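Local coordinates for protein phosphatidylserine synthase (Haemophilus influenzae, PDB 3HSI) that belongs to the phospholipase D superfamily of enzymes, with two sheet-based PLD-like parts in a single chain, at residues K51-A57 / L83-I89; V147-V152 / L183-V188; N260-E264 / R385-L389; P279-F283 / Y331-L335. One frame throughout, in Å; residues are numbered along the deposited sequence.

Interaction 1. Residues K51-A57 / L83-I89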
loop_
_atom_site.group_PDB
_atom_site.type_symbol
_atom_site.label_atom_id
_atom_site.label_comp_id
_atom_site.label_asym_id
_atom_site.label_seq_id
_atom_site.Cartn_x
_atom_site.Cartn_y
_atom_site.Cartn_z
ATOM N N LYS C 51 30.660 -16.785 21.038
ATOM C CA LYS C 51 29.407 -17.536 21.097
ATOM C C LYS C 51 28.483 -17.298 19.912
ATOM O O LYS C 51 27.973 -18.237 19.320
ATOM C CB LYS C 51 28.686 -17.215 22.417
ATOM C CG LYS C 51 29.486 -17.731 23.646
ATOM C CD LYS C 51 29.313 -16.833 24.866
ATOM C CE LYS C 51 29.787 -17.558 26.135
ATOM N NZ LYS C 51 29.094 -17.047 27.375
ATOM N N ARG C 52 28.264 -16.044 19.549
ATOM C CA ARG C 52 27.268 -15.751 18.507
ATOM C C ARG C 52 27.513 -14.428 17.801
ATOM O O ARG C 52 28.139 -13.506 18.375
ATOM C CB ARG C 52 25.863 -15.719 19.109
ATOM C CG ARG C 52 25.649 -14.505 20.046
ATOM C CD ARG C 52 24.462 -14.709 20.955
ATOM N NE ARG C 52 24.431 -13.645 21.949
ATOM C CZ ARG C 52 23.518 -13.519 22.908
ATOM N NH1 ARG C 52 22.519 -14.398 23.028
ATOM N NH2 ARG C 52 23.612 -12.500 23.745
ATOM N N ILE C 53 26.989 -14.358 16.573
ATOM C CA ILE C 53 26.978 -13.164 15.766
ATOM C C ILE C 53 25.661 -13.130 15.014
ATOM O O ILE C 53 25.428 -13.959 14.123
ATOM C CB ILE C 53 28.158 -13.111 14.758
ATOM C CG1 ILE C 53 29.512 -12.998 15.501
ATOM C CG2 ILE C 53 27.967 -11.935 13.773
ATOM C CD1 ILE C 53 30.756 -13.232 14.622
ATOM N N TYR C 54 24.802 -12.201 15.414
ATOM C CA TYR C 54 23.536 -11.920 14.744
ATOM C C TYR C 54 23.588 -10.534 14.133
ATOM O O TYR C 54 24.061 -9.573 14.772
ATOM C CB TYR C 54 22.346 -12.005 15.724
ATOM C CG TYR C 54 21.941 -13.436 16.121
ATOM C CD1 TYR C 54 20.680 -13.957 15.759
ATOM C CD2 TYR C 54 22.816 -14.260 16.828
ATOM C CE1 TYR C 54 20.301 -15.257 16.109
ATOM C CE2 TYR C 54 22.452 -15.569 17.184
ATOM C CZ TYR C 54 21.193 -16.057 16.823
ATOM O OH TYR C 54 20.833 -17.332 17.184
ATOM N N VAL C 55 23.089 -10.444 12.913
ATOM C CA VAL C 55 23.050 -9.230 12.127
ATOM C C VAL C 55 21.690 -9.209 11.430
ATOM O O VAL C 55 21.299 -10.224 10.843
ATOM C CB VAL C 55 24.159 -9.250 11.053
ATOM C CG1 VAL C 55 23.943 -8.161 10.015
ATOM C CG2 VAL C 55 25.548 -9.098 11.687
ATOM N N THR C 56 20.951 -8.105 11.577
ATOM C CA THR C 56 19.785 -7.790 10.743
ATOM C C THR C 56 20.185 -6.491 10.068
ATOM O O THR C 56 20.579 -5.563 10.738
ATOM C CB THR C 56 18.434 -7.523 11.540
ATOM O OG1 THR C 56 18.659 -6.503 12.541
ATOM C CG2 THR C 56 17.912 -8.750 12.206
ATOM N N ALA C 57 20.146 -6.452 8.742
ATOM C CA ALA C 57 20.454 -5.245 7.990
ATOM C C ALA C 57 19.543 -5.252 6.769
ATOM O O ALA C 57 18.938 -6.287 6.456
ATOM C CB ALA C 57 21.932 -5.211 7.595
ATOM N N LEU C 83 30.354 -21.475 16.645
ATOM C CA LEU C 83 29.863 -20.114 16.633
ATOM C C LEU C 83 28.485 -20.068 15.955
ATOM O O LEU C 83 28.304 -20.522 14.831
ATOM C CB LEU C 83 30.857 -19.196 15.925
ATOM C CG LEU C 83 30.686 -17.670 16.075
ATOM C CD1 LEU C 83 31.079 -17.160 17.459
ATOM C CD2 LEU C 83 31.555 -17.008 15.027
ATOM N N ASP C 84 27.510 -19.533 16.661
ATOM C CA ASP C 84 26.167 -19.388 16.117
ATOM C C ASP C 84 26.136 -18.081 15.307
ATOM O O ASP C 84 26.073 -17.014 15.898
ATOM C CB ASP C 84 25.173 -19.372 17.291
ATOM C CG ASP C 84 23.724 -19.193 16.856
ATOM O OD1 ASP C 84 23.399 -19.395 15.654
ATOM O OD2 ASP C 84 22.913 -18.837 17.741
ATOM N N VAL C 85 26.248 -18.161 13.974
ATOM C CA VAL C 85 26.214 -16.960 13.096
ATOM C C VAL C 85 24.923 -16.921 12.270
ATOM O O VAL C 85 24.653 -17.852 11.516
ATOM C CB VAL C 85 27.429 -16.867 12.107
ATOM C CG1 VAL C 85 27.399 -15.535 11.324
ATOM C CG2 VAL C 85 28.719 -16.982 12.814
ATOM N N LYS C 86 24.152 -15.835 12.384
ATOM C CA LYS C 86 22.928 -15.662 11.588
ATOM C C LYS C 86 22.901 -14.259 11.053
ATOM O O LYS C 86 23.071 -13.316 11.813
ATOM C CB LYS C 86 21.657 -15.946 12.410
ATOM C CG LYS C 86 21.674 -17.346 13.027
ATOM C CD LYS C 86 20.411 -18.135 12.775
ATOM C CE LYS C 86 20.579 -19.585 13.217
ATOM N NZ LYS C 86 20.745 -19.676 14.703
ATOM N N VAL C 87 22.766 -14.130 9.741
ATOM C CA VAL C 87 22.695 -12.814 9.099
ATOM C C VAL C 87 21.351 -12.750 8.393
ATOM O O VAL C 87 21.075 -13.547 7.472
ATOM C CB VAL C 87 23.891 -12.567 8.100
ATOM C CG1 VAL C 87 23.786 -11.210 7.423
ATOM C CG2 VAL C 87 25.265 -12.703 8.857
ATOM N N LEU C 88 20.502 -11.824 8.835
ATOM C CA LEU C 88 19.181 -11.644 8.188
ATOM C C LEU C 88 19.180 -10.362 7.347
ATOM O O LEU C 88 19.488 -9.291 7.855
ATOM C CB LEU C 88 18.042 -11.628 9.224
ATOM C CG LEU C 88 17.599 -12.934 9.897
ATOM C CD1 LEU C 88 18.745 -13.582 10.703
ATOM C CD2 LEU C 88 16.358 -12.741 10.798
ATOM N N ILE C 89 18.882 -10.487 6.058
ATOM C CA ILE C 89 18.779 -9.317 5.190
ATOM C C ILE C 89 17.463 -9.403 4.452
ATOM O O ILE C 89 16.811 -10.450 4.444
ATOM C CB ILE C 89 19.992 -9.153 4.174
ATOM C CG1 ILE C 89 20.234 -10.414 3.294
ATOM C CG2 ILE C 89 21.240 -8.651 4.890
ATOM C CD1 ILE C 89 21.178 -11.496 3.876
#

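Interaction 2. Residues V147-V152 / L183-V188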
loop_
_atom_site.group_PDB
_atom_site.type_symbol
_atom_site.label_atom_id
_atom_site.label_comp_id
_atom_site.label_asym_id
_atom_site.label_seq_id
_atom_site.Cartn_x
_atom_site.Cartn_y
_atom_site.Cartn_z
ATOM N N VAL C 147 24.511 -8.206 16.996
ATOM C CA VAL C 147 24.820 -8.683 18.311
ATOM C C VAL C 147 26.031 -9.574 18.188
ATOM O O VAL C 147 26.025 -10.516 17.405
ATOM C CB VAL C 147 23.632 -9.454 18.927
ATOM C CG1 VAL C 147 24.016 -10.081 20.300
ATOM C CG2 VAL C 147 22.381 -8.551 19.020
ATOM N N PHE C 148 27.071 -9.251 18.955
ATOM C CA PHE C 148 28.274 -10.077 19.035
ATOM C C PHE C 148 28.369 -10.478 20.471
ATOM O O PHE C 148 28.645 -9.640 21.334
ATOM C CB PHE C 148 29.528 -9.287 18.632
ATOM C CG PHE C 148 29.402 -8.588 17.299
ATOM C CD1 PHE C 148 28.891 -7.300 17.220
ATOM C CD2 PHE C 148 29.804 -9.214 16.124
ATOM C CE1 PHE C 148 28.785 -6.661 16.010
ATOM C CE2 PHE C 148 29.704 -8.572 14.900
ATOM C CZ PHE C 148 29.186 -7.309 14.831
ATOM N N ASP C 149 28.149 -11.758 20.737
ATOM C CA ASP C 149 28.093 -12.245 22.097
ATOM C C ASP C 149 27.117 -11.391 22.886
ATOM O O ASP C 149 25.922 -11.437 22.566
ATOM C CB ASP C 149 29.501 -12.357 22.708
ATOM C CG ASP C 149 30.325 -13.437 22.030
ATOM O OD1 ASP C 149 29.792 -14.090 21.107
ATOM O OD2 ASP C 149 31.502 -13.636 22.408
ATOM N N ASP C 150 27.615 -10.613 23.859
ATOM C CA ASP C 150 26.803 -9.749 24.723
ATOM C C ASP C 150 26.898 -8.239 24.365
ATOM O O ASP C 150 26.522 -7.375 25.179
ATOM C CB ASP C 150 27.203 -9.936 26.190
ATOM C CG ASP C 150 26.772 -11.282 26.773
ATOM O OD1 ASP C 150 25.792 -11.903 26.282
ATOM O OD2 ASP C 150 27.420 -11.718 27.762
ATOM N N THR C 151 27.367 -7.920 23.153
ATOM C CA THR C 151 27.488 -6.530 22.712
ATOM C C THR C 151 26.532 -6.192 21.549
ATOM O O THR C 151 26.497 -6.906 20.534
ATOM C CB THR C 151 28.973 -6.209 22.376
ATOM O OG1 THR C 151 29.752 -6.509 23.535
ATOM C CG2 THR C 151 29.196 -4.751 22.043
ATOM N N VAL C 152 25.739 -5.127 21.712
ATOM C CA VAL C 152 24.913 -4.622 20.628
ATOM C C VAL C 152 25.608 -3.463 19.894
ATOM O O VAL C 152 26.029 -2.487 20.516
ATOM C CB VAL C 152 23.521 -4.201 21.098
ATOM C CG1 VAL C 152 22.734 -3.601 19.951
ATOM C CG2 VAL C 152 22.751 -5.401 21.645
ATOM N N LEU C 183 20.211 -6.912 27.182
ATOM C CA LEU C 183 19.774 -6.319 25.914
ATOM C C LEU C 183 20.159 -7.241 24.739
ATOM O O LEU C 183 19.342 -7.506 23.843
ATOM C CB LEU C 183 20.355 -4.895 25.684
ATOM C CG LEU C 183 19.847 -4.243 24.361
ATOM C CD1 LEU C 183 18.346 -4.121 24.363
ATOM C CD2 LEU C 183 20.422 -2.867 24.045
ATOM N N ALA C 184 21.388 -7.749 24.758
ATOM C CA ALA C 184 21.825 -8.636 23.694
ATOM C C ALA C 184 20.912 -9.863 23.634
ATOM O O ALA C 184 20.402 -10.201 22.571
ATOM C CB ALA C 184 23.309 -9.039 23.850
ATOM N N ASP C 185 20.690 -10.506 24.776
ATOM C CA ASP C 185 19.813 -11.696 24.817
ATOM C C ASP C 185 18.409 -11.353 24.291
ATOM O O ASP C 185 17.818 -12.119 23.581
ATOM C CB ASP C 185 19.713 -12.243 26.221
ATOM C CG ASP C 185 20.994 -12.929 26.678
ATOM O OD1 ASP C 185 21.916 -13.183 25.844
ATOM O OD2 ASP C 185 21.084 -13.209 27.890
ATOM N N SER C 186 17.909 -10.169 24.599
ATOM C CA SER C 186 16.557 -9.788 24.171
ATOM C C SER C 186 16.465 -9.651 22.660
ATOM O O SER C 186 15.456 -10.015 22.058
ATOM C CB SER C 186 16.161 -8.458 24.815
ATOM O OG SER C 186 14.901 -8.036 24.330
HETATM N N MSE C 187 17.521 -9.112 22.055
HETATM C CA MSE C 187 17.534 -8.893 20.626
HETATM C C MSE C 187 17.647 -10.214 19.807
HETATM O O MSE C 187 16.880 -10.457 18.846
HETATM C CB MSE C 187 18.597 -7.846 20.292
HETATM C CG MSE C 187 18.186 -6.491 20.886
HETATM SE SE MSE C 187 19.253 -5.029 20.216
HETATM C CE MSE C 187 18.081 -4.566 18.701
ATOM N N VAL C 188 18.537 -11.080 20.257
ATOM C CA VAL C 188 18.687 -12.404 19.690
ATOM C C VAL C 188 17.406 -13.248 19.867
ATOM O O VAL C 188 17.046 -14.000 18.980
ATOM C CB VAL C 188 19.878 -13.132 20.367
ATOM C CG1 VAL C 188 19.884 -14.641 20.026
ATOM C CG2 VAL C 188 21.193 -12.414 20.021
HETATM O O HOH W 1 24.029 -13.435 27.305
#

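Interaction 3. Residues N260-E264 / R385-L389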
loop_
_atom_site.group_PDB
_atom_site.type_symbol
_atom_site.label_atom_id
_atom_site.label_comp_id
_atom_site.label_asym_id
_atom_site.label_seq_id
_atom_site.Cartn_x
_atom_site.Cartn_y
_atom_site.Cartn_z
ATOM N N ASN C 260 5.878 3.208 16.253
ATOM C CA ASN C 260 5.240 4.432 15.813
ATOM C C ASN C 260 4.401 5.146 16.853
ATOM O O ASN C 260 4.426 6.361 16.909
ATOM C CB ASN C 260 4.491 4.196 14.509
ATOM C CG ASN C 260 5.452 3.788 13.409
ATOM O OD1 ASN C 260 6.657 4.007 13.526
ATOM N ND2 ASN C 260 4.949 3.193 12.374
ATOM N N GLN C 261 3.688 4.392 17.679
ATOM C CA GLN C 261 2.969 4.975 18.814
ATOM C C GLN C 261 3.941 5.695 19.749
ATOM O O GLN C 261 3.663 6.807 20.174
ATOM C CB GLN C 261 2.169 3.900 19.579
ATOM C CG GLN C 261 0.757 3.696 19.059
ATOM C CD GLN C 261 0.186 2.289 19.358
ATOM O OE1 GLN C 261 0.633 1.598 20.285
ATOM N NE2 GLN C 261 -0.793 1.861 18.551
ATOM N N VAL C 262 5.085 5.072 20.051
ATOM C CA VAL C 262 6.109 5.730 20.862
ATOM C C VAL C 262 6.672 7.015 20.237
ATOM O O VAL C 262 6.761 8.053 20.884
ATOM C CB VAL C 262 7.246 4.742 21.275
ATOM C CG1 VAL C 262 8.458 5.501 21.803
ATOM C CG2 VAL C 262 6.720 3.762 22.339
ATOM N N ILE C 263 7.033 6.975 18.968
ATOM C CA ILE C 263 7.466 8.204 18.294
ATOM C C ILE C 263 6.404 9.339 18.349
ATOM O O ILE C 263 6.706 10.498 18.733
ATOM C CB ILE C 263 7.933 7.882 16.842
ATOM C CG1 ILE C 263 9.106 6.881 16.912
ATOM C CG2 ILE C 263 8.276 9.173 16.071
ATOM C CD1 ILE C 263 9.419 6.091 15.586
ATOM N N GLU C 264 5.161 9.006 17.999
ATOM C CA GLU C 264 4.082 9.989 18.047
ATOM C C GLU C 264 3.971 10.561 19.454
ATOM O O GLU C 264 3.835 11.765 19.626
ATOM C CB GLU C 264 2.737 9.379 17.596
ATOM C CG GLU C 264 2.786 8.865 16.141
ATOM C CD GLU C 264 1.495 8.204 15.664
ATOM O OE1 GLU C 264 0.466 8.376 16.341
ATOM O OE2 GLU C 264 1.502 7.518 14.604
ATOM N N ARG C 385 6.325 5.367 4.376
ATOM C CA ARG C 385 6.718 3.928 4.224
ATOM C C ARG C 385 6.907 3.260 5.579
ATOM O O ARG C 385 6.418 2.147 5.826
ATOM C CB ARG C 385 8.101 3.789 3.554
ATOM C CG ARG C 385 8.147 3.845 2.062
ATOM C CD ARG C 385 9.411 3.139 1.573
ATOM N NE ARG C 385 9.274 1.684 1.694
ATOM C CZ ARG C 385 8.586 0.923 0.850
ATOM N NH1 ARG C 385 7.957 1.476 -0.179
ATOM N NH2 ARG C 385 8.503 -0.392 1.040
ATOM N N ALA C 386 7.704 3.923 6.421
ATOM C CA ALA C 386 7.961 3.471 7.793
ATOM C C ALA C 386 6.655 3.366 8.598
ATOM O O ALA C 386 6.496 2.472 9.424
ATOM C CB ALA C 386 8.950 4.394 8.472
ATOM N N TRP C 387 5.692 4.234 8.322
ATOM C CA TRP C 387 4.424 4.186 9.069
ATOM C C TRP C 387 3.432 3.112 8.630
ATOM O O TRP C 387 2.385 2.901 9.273
ATOM C CB TRP C 387 3.734 5.560 9.055
ATOM C CG TRP C 387 3.811 6.239 10.395
ATOM C CD1 TRP C 387 2.764 6.553 11.221
ATOM C CD2 TRP C 387 5.004 6.661 11.073
ATOM N NE1 TRP C 387 3.236 7.146 12.373
ATOM C CE2 TRP C 387 4.607 7.219 12.304
ATOM C CE3 TRP C 387 6.374 6.593 10.768
ATOM C CZ2 TRP C 387 5.535 7.722 13.231
ATOM C CZ3 TRP C 387 7.292 7.083 11.689
ATOM C CH2 TRP C 387 6.869 7.648 12.895
ATOM N N ARG C 388 3.719 2.424 7.537
ATOM C CA ARG C 388 2.700 1.549 7.018
ATOM C C ARG C 388 3.270 0.290 6.440
ATOM O O ARG C 388 2.690 -0.779 6.600
ATOM C CB ARG C 388 1.890 2.312 5.953
ATOM C CG ARG C 388 0.707 1.602 5.434
ATOM C CD ARG C 388 0.106 2.384 4.245
ATOM N NE ARG C 388 -0.715 3.542 4.626
ATOM C CZ ARG C 388 -0.265 4.792 4.794
ATOM N NH1 ARG C 388 1.029 5.087 4.655
ATOM N NH2 ARG C 388 -1.111 5.765 5.124
ATOM N N LEU C 389 4.392 0.414 5.742
ATOM C CA LEU C 389 4.890 -0.701 4.946
ATOM C C LEU C 389 6.049 -1.479 5.588
ATOM O O LEU C 389 6.041 -2.708 5.564
ATOM C CB LEU C 389 5.269 -0.239 3.540
ATOM C CG LEU C 389 4.190 0.565 2.794
ATOM C CD1 LEU C 389 4.735 1.159 1.500
ATOM C CD2 LEU C 389 2.964 -0.313 2.523
HETATM O O HOH W 2 2.519 2.840 12.156
#

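Interaction 4. Residues P279-F283 / Y331-L335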
loop_
_atom_site.group_PDB
_atom_site.type_symbol
_atom_site.label_atom_id
_atom_site.label_comp_id
_atom_site.label_asym_id
_atom_site.label_seq_id
_atom_site.Cartn_x
_atom_site.Cartn_y
_atom_site.Cartn_z
ATOM N N PRO C 279 16.985 11.359 6.869
ATOM C CA PRO C 279 17.705 11.468 5.588
ATOM C C PRO C 279 17.037 12.417 4.593
ATOM O O PRO C 279 17.696 13.336 4.078
ATOM C CB PRO C 279 17.676 10.045 5.045
ATOM C CG PRO C 279 17.284 9.192 6.228
ATOM C CD PRO C 279 16.437 10.010 7.080
ATOM N N TYR C 280 15.745 12.207 4.356
ATOM C CA TYR C 280 14.939 13.015 3.410
ATOM C C TYR C 280 13.903 13.760 4.219
ATOM O O TYR C 280 13.344 13.200 5.147
ATOM C CB TYR C 280 14.196 12.116 2.376
ATOM C CG TYR C 280 14.960 10.843 2.043
ATOM C CD1 TYR C 280 16.088 10.888 1.225
ATOM C CD2 TYR C 280 14.605 9.615 2.608
ATOM C CE1 TYR C 280 16.840 9.741 0.944
ATOM C CE2 TYR C 280 15.347 8.449 2.337
ATOM C CZ TYR C 280 16.466 8.524 1.489
ATOM O OH TYR C 280 17.223 7.396 1.196
ATOM N N PHE C 281 13.609 14.997 3.848
ATOM C CA PHE C 281 12.477 15.682 4.419
ATOM C C PHE C 281 11.162 15.128 3.873
ATOM O O PHE C 281 10.643 15.617 2.868
ATOM C CB PHE C 281 12.552 17.180 4.150
ATOM C CG PHE C 281 11.543 17.950 4.897
ATOM C CD1 PHE C 281 11.745 18.246 6.249
ATOM C CD2 PHE C 281 10.371 18.355 4.278
ATOM C CE1 PHE C 281 10.825 18.965 6.959
ATOM C CE2 PHE C 281 9.420 19.072 4.987
ATOM C CZ PHE C 281 9.648 19.376 6.327
ATOM N N ASN C 282 10.606 14.132 4.556
ATOM C CA ASN C 282 9.350 13.495 4.069
ATOM C C ASN C 282 8.569 12.872 5.217
ATOM O O ASN C 282 8.378 11.666 5.221
ATOM C CB ASN C 282 9.653 12.431 2.976
ATOM C CG ASN C 282 8.381 11.867 2.320
ATOM O OD1 ASN C 282 7.416 12.593 2.090
ATOM N ND2 ASN C 282 8.384 10.564 2.018
ATOM N N PHE C 283 8.120 13.702 6.174
ATOM C CA PHE C 283 7.428 13.205 7.374
ATOM C C PHE C 283 6.035 12.695 7.041
ATOM O O PHE C 283 5.366 13.241 6.161
ATOM C CB PHE C 283 7.337 14.269 8.485
ATOM C CG PHE C 283 8.661 14.656 9.055
ATOM C CD1 PHE C 283 9.424 13.735 9.750
ATOM C CD2 PHE C 283 9.139 15.948 8.920
ATOM C CE1 PHE C 283 10.706 14.089 10.261
ATOM C CE2 PHE C 283 10.382 16.311 9.438
ATOM C CZ PHE C 283 11.177 15.372 10.100
ATOM N N TYR C 331 12.137 16.463 -2.456
ATOM C CA TYR C 331 12.297 16.644 -1.001
ATOM C C TYR C 331 12.691 18.046 -0.645
ATOM O O TYR C 331 12.176 18.579 0.313
ATOM C CB TYR C 331 13.292 15.651 -0.368
ATOM C CG TYR C 331 12.848 14.222 -0.574
ATOM C CD1 TYR C 331 11.525 13.869 -0.391
ATOM C CD2 TYR C 331 13.746 13.234 -0.991
ATOM C CE1 TYR C 331 11.094 12.566 -0.599
ATOM C CE2 TYR C 331 13.316 11.921 -1.210
ATOM C CZ TYR C 331 11.991 11.600 -0.999
ATOM O OH TYR C 331 11.531 10.317 -1.196
ATOM N N GLU C 332 13.603 18.636 -1.409
ATOM C CA GLU C 332 14.031 19.990 -1.113
ATOM C C GLU C 332 12.841 20.932 -1.250
ATOM O O GLU C 332 12.627 21.787 -0.396
ATOM C CB GLU C 332 15.148 20.430 -2.040
ATOM C CG GLU C 332 15.924 21.647 -1.529
ATOM C CD GLU C 332 16.921 22.213 -2.566
ATOM O OE1 GLU C 332 18.105 22.383 -2.208
ATOM O OE2 GLU C 332 16.534 22.479 -3.735
ATOM N N SER C 333 12.051 20.789 -2.307
ATOM C CA SER C 333 10.988 21.766 -2.470
ATOM C C SER C 333 9.895 21.615 -1.404
ATOM O O SER C 333 9.273 22.600 -1.016
ATOM C CB SER C 333 10.438 21.814 -3.907
ATOM O OG SER C 333 10.150 20.541 -4.367
ATOM N N ASN C 334 9.718 20.394 -0.894
ATOM C CA ASN C 334 8.857 20.180 0.254
ATOM C C ASN C 334 9.408 20.848 1.537
ATOM O O ASN C 334 8.661 21.485 2.291
ATOM C CB ASN C 334 8.502 18.681 0.416
ATOM C CG ASN C 334 7.308 18.269 -0.501
ATOM O OD1 ASN C 334 6.224 18.829 -0.388
ATOM N ND2 ASN C 334 7.521 17.327 -1.407
ATOM N N LEU C 335 10.714 20.725 1.758
ATOM C CA LEU C 335 11.399 21.501 2.796
ATOM C C LEU C 335 11.232 23.017 2.597
ATOM O O LEU C 335 10.918 23.759 3.530
ATOM C CB LEU C 335 12.879 21.146 2.803
ATOM C CG LEU C 335 13.661 21.837 3.905
ATOM C CD1 LEU C 335 13.131 21.407 5.285
ATOM C CD2 LEU C 335 15.119 21.490 3.743
#

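Interaction 1. Residues K51-A57 / L83-I89
Tyr54 and Asp84 make the main side-chain bond between these two strands. Tyr54 OH donates to Asp84 OD2 at 2.6 Å. The phenol meets that oxygen on its syn side, 26° out of the carboxylate plane, and the ring and carboxylate planes are almost perpendicular. Lys86 ties into the same group. Within its own strand, Lys86 NZ forms a salt bridge with Asp84 OD1 at 2.8 Å, on the syn lone pair of that oxygen. Across the contact, Lys86 NZ makes a weak bond with Tyr54 OH at 3.4 Å. The lysine chain is bent at chi2 and chi4, which brings NZ back toward the phenol. Tyr54 OH is also hydrogen-bonded to Asn192 ND2 of helix 181-195.

The same lysine packs on the tyrosine. Lys86 CB lies over one face of the Tyr54 ring, 4.2 Å from its centroid, a CH-pi contact. The two side chains run alongside each other and point the same way.

The backbones form a parallel ladder, and the two strands belong to a beta-alpha-beta unit: strand 52-56, helix 64-79, strand 84-90. Asp84 N, Lys86 N and Leu88 N donate to Lys51 O, Ile53 O and Val55 O. Ile53 N, Val55 N and Ala57 N donate back to Asp84 O, Lys86 O and Leu88 O. The Leu88 N to Val55 O bond is 2.7 Å long and nearly straight at N-H (175°).

On the face that carries Ile53, Val55, Val85 and Val87 the contacts are apolar. Val55 CG1 touches Val87 CG1 at 4.0 Å, and Ile53 CD1 reaches Leu83 CD2 at 3.9 Å. On the tyrosine face, Arg52 turns its guanidinium away from Asp84, and Arg52 NE is hydrogen-bonded to Asp149 O.

Interaction 2. Residues V147-V152 / L183-V188
Asp185 OD1 is gripped by two partners. A water donates to it at 2.6 Å, and Arg52 NH2 forms a salt bridge with it. The same water donates to Asp150 OD1 over a short 2.5 Å, which bridges the two segments. The two carboxylate planes are 74° apart, with Asp150 OD1 and Asp185 OD1 4.1 Å from each other. Water and arginine probably ease the meeting of these like charges.

Residues 147-152 form a tight beta hairpin inside the phospholipase D active site motif. A type II' turn from Phe148 to Thr151 joins its strands. Phe148 and Thr151 exchange two backbone bonds across it. Helix 181-195 lies against the hairpin and touches the turn through Ala184, whose CB sits 3.7 Å from Asp150 CA.

Val147 and Val152 both pack on that alanine. Val147 CG1, anti to the backbone N (chi1 175°), reaches Val188 CG2 at 3.7 Å and Ala184 CB at 3.8 Å. Val152 turns both methyls to Met187, a selenomethionine: CG1 of Val152 is 3.8 Å from SE of Met187, and the two side chains run roughly perpendicular. Beyond the hairpin, Leu183 and Met187 pack on Leu395 of strand 391-398.

Interaction 3. Residues N260-E264 / R385-L389
Glu264 accepts the indole N-H of Trp387. The bond from Trp387 NE1 to Glu264 OE2 is 2.9 Å long with 162° at the hydrogen. It uses the anti lone pair of OE2. The carboxylate lies at the indole edge, its plane 12° from that of the ring. Glu264 OE1 forms a salt bridge with Arg216 of the second subunit, which also packs on Trp387. The buried glutamate therefore links the indole to the dimer partner, and its charge is probably balanced there.

Asn260 binds the backbone of the other segment more loosely. Asn260 ND2 donates to Ala386 O at 3.4 Å, a weak bond. A water donates to Trp387 O at 2.9 Å. Its link to Asn260 ND2 is too short to be trusted and stays doubtful.

The contact joins helix 258-268 to the loop between strands 374-378 and 391-398, which lies within the PLD-like domain. The amide of Asn260 stacks on one indole face, the planes only 4° apart. Asn260 CG lies over the ring centre, 3.7 Å from Trp387 CE2, and OD1 reaches over the six-membered ring. CB of Asn260 makes a CH-pi contact with the five-membered ring. At the far edge, Ile263 CG2 meets Trp387 CH2 at 3.8 Å, near the ring plane.

Interaction 4. Residues P279-F283 / Y331-L335
The Tyr331 ring carries Tyr280 CB over one face. That carbon of Tyr280 is 3.7 Å from the Tyr331 ring centroid, a close CH-pi contact. The Tyr280 ring follows it obliquely: the two centroids are 5.3 Å apart and the planes are 34° apart. Pro279 CB lies over one face of the Tyr280 ring. The Phe281 ring takes Leu335 CD1 on a face, 3.8 Å from its centroid. Phe281 CG is anti to the backbone N (chi1 -171°), which carries the ring to the helix flank. There Phe281 CD2 comes within 3.5 Å of Leu335 N, whose hydrogen is already given to Tyr331 O.

Asn282 approaches Tyr331 obliquely. Asn282 CB is 3.9 Å from Tyr331 CE1, with the amide tilted 33° to the ring. Asn282 ND2 is hydrogen-bonded to Lys455 O. Asn334 meets the phenylalanine with its backbone: Asn334 O is 3.7 Å from Phe281 CE2. Asn334 OD1 is hydrogen-bonded to Arg337 and Lys455.

Residues 279-283 lie in the loop from strand 273-277 to helix 285-296 in the PLD-like domain. The loop packs against helix 327-341, where Phe338 also meets the Phe281 ring, and the C-terminal helix 450-457 supplies Lys455.

Overall arrangement
From the N terminus, interaction 1 comes first and closes a short loop of mostly helix, pairing two parallel strands of one sheet. Interaction 2 follows in series, closes a loop of 30 residues and places helix 181-195 on a hairpin of that sheet. The two touch: Tyr54 O lies 2.6 Å from Val147 N across neighbouring strands. Interaction 3 then closes a loop of 120 residues in the other half, and interaction 4 closes a smaller one within it. Their nearest atoms are about 6 Å apart. Interactions 3 and 4 tie helices to loops around the second sheet. Interactions 1 and 4 lie on opposite sides of the chain's centre, with centres about 34 Å apart.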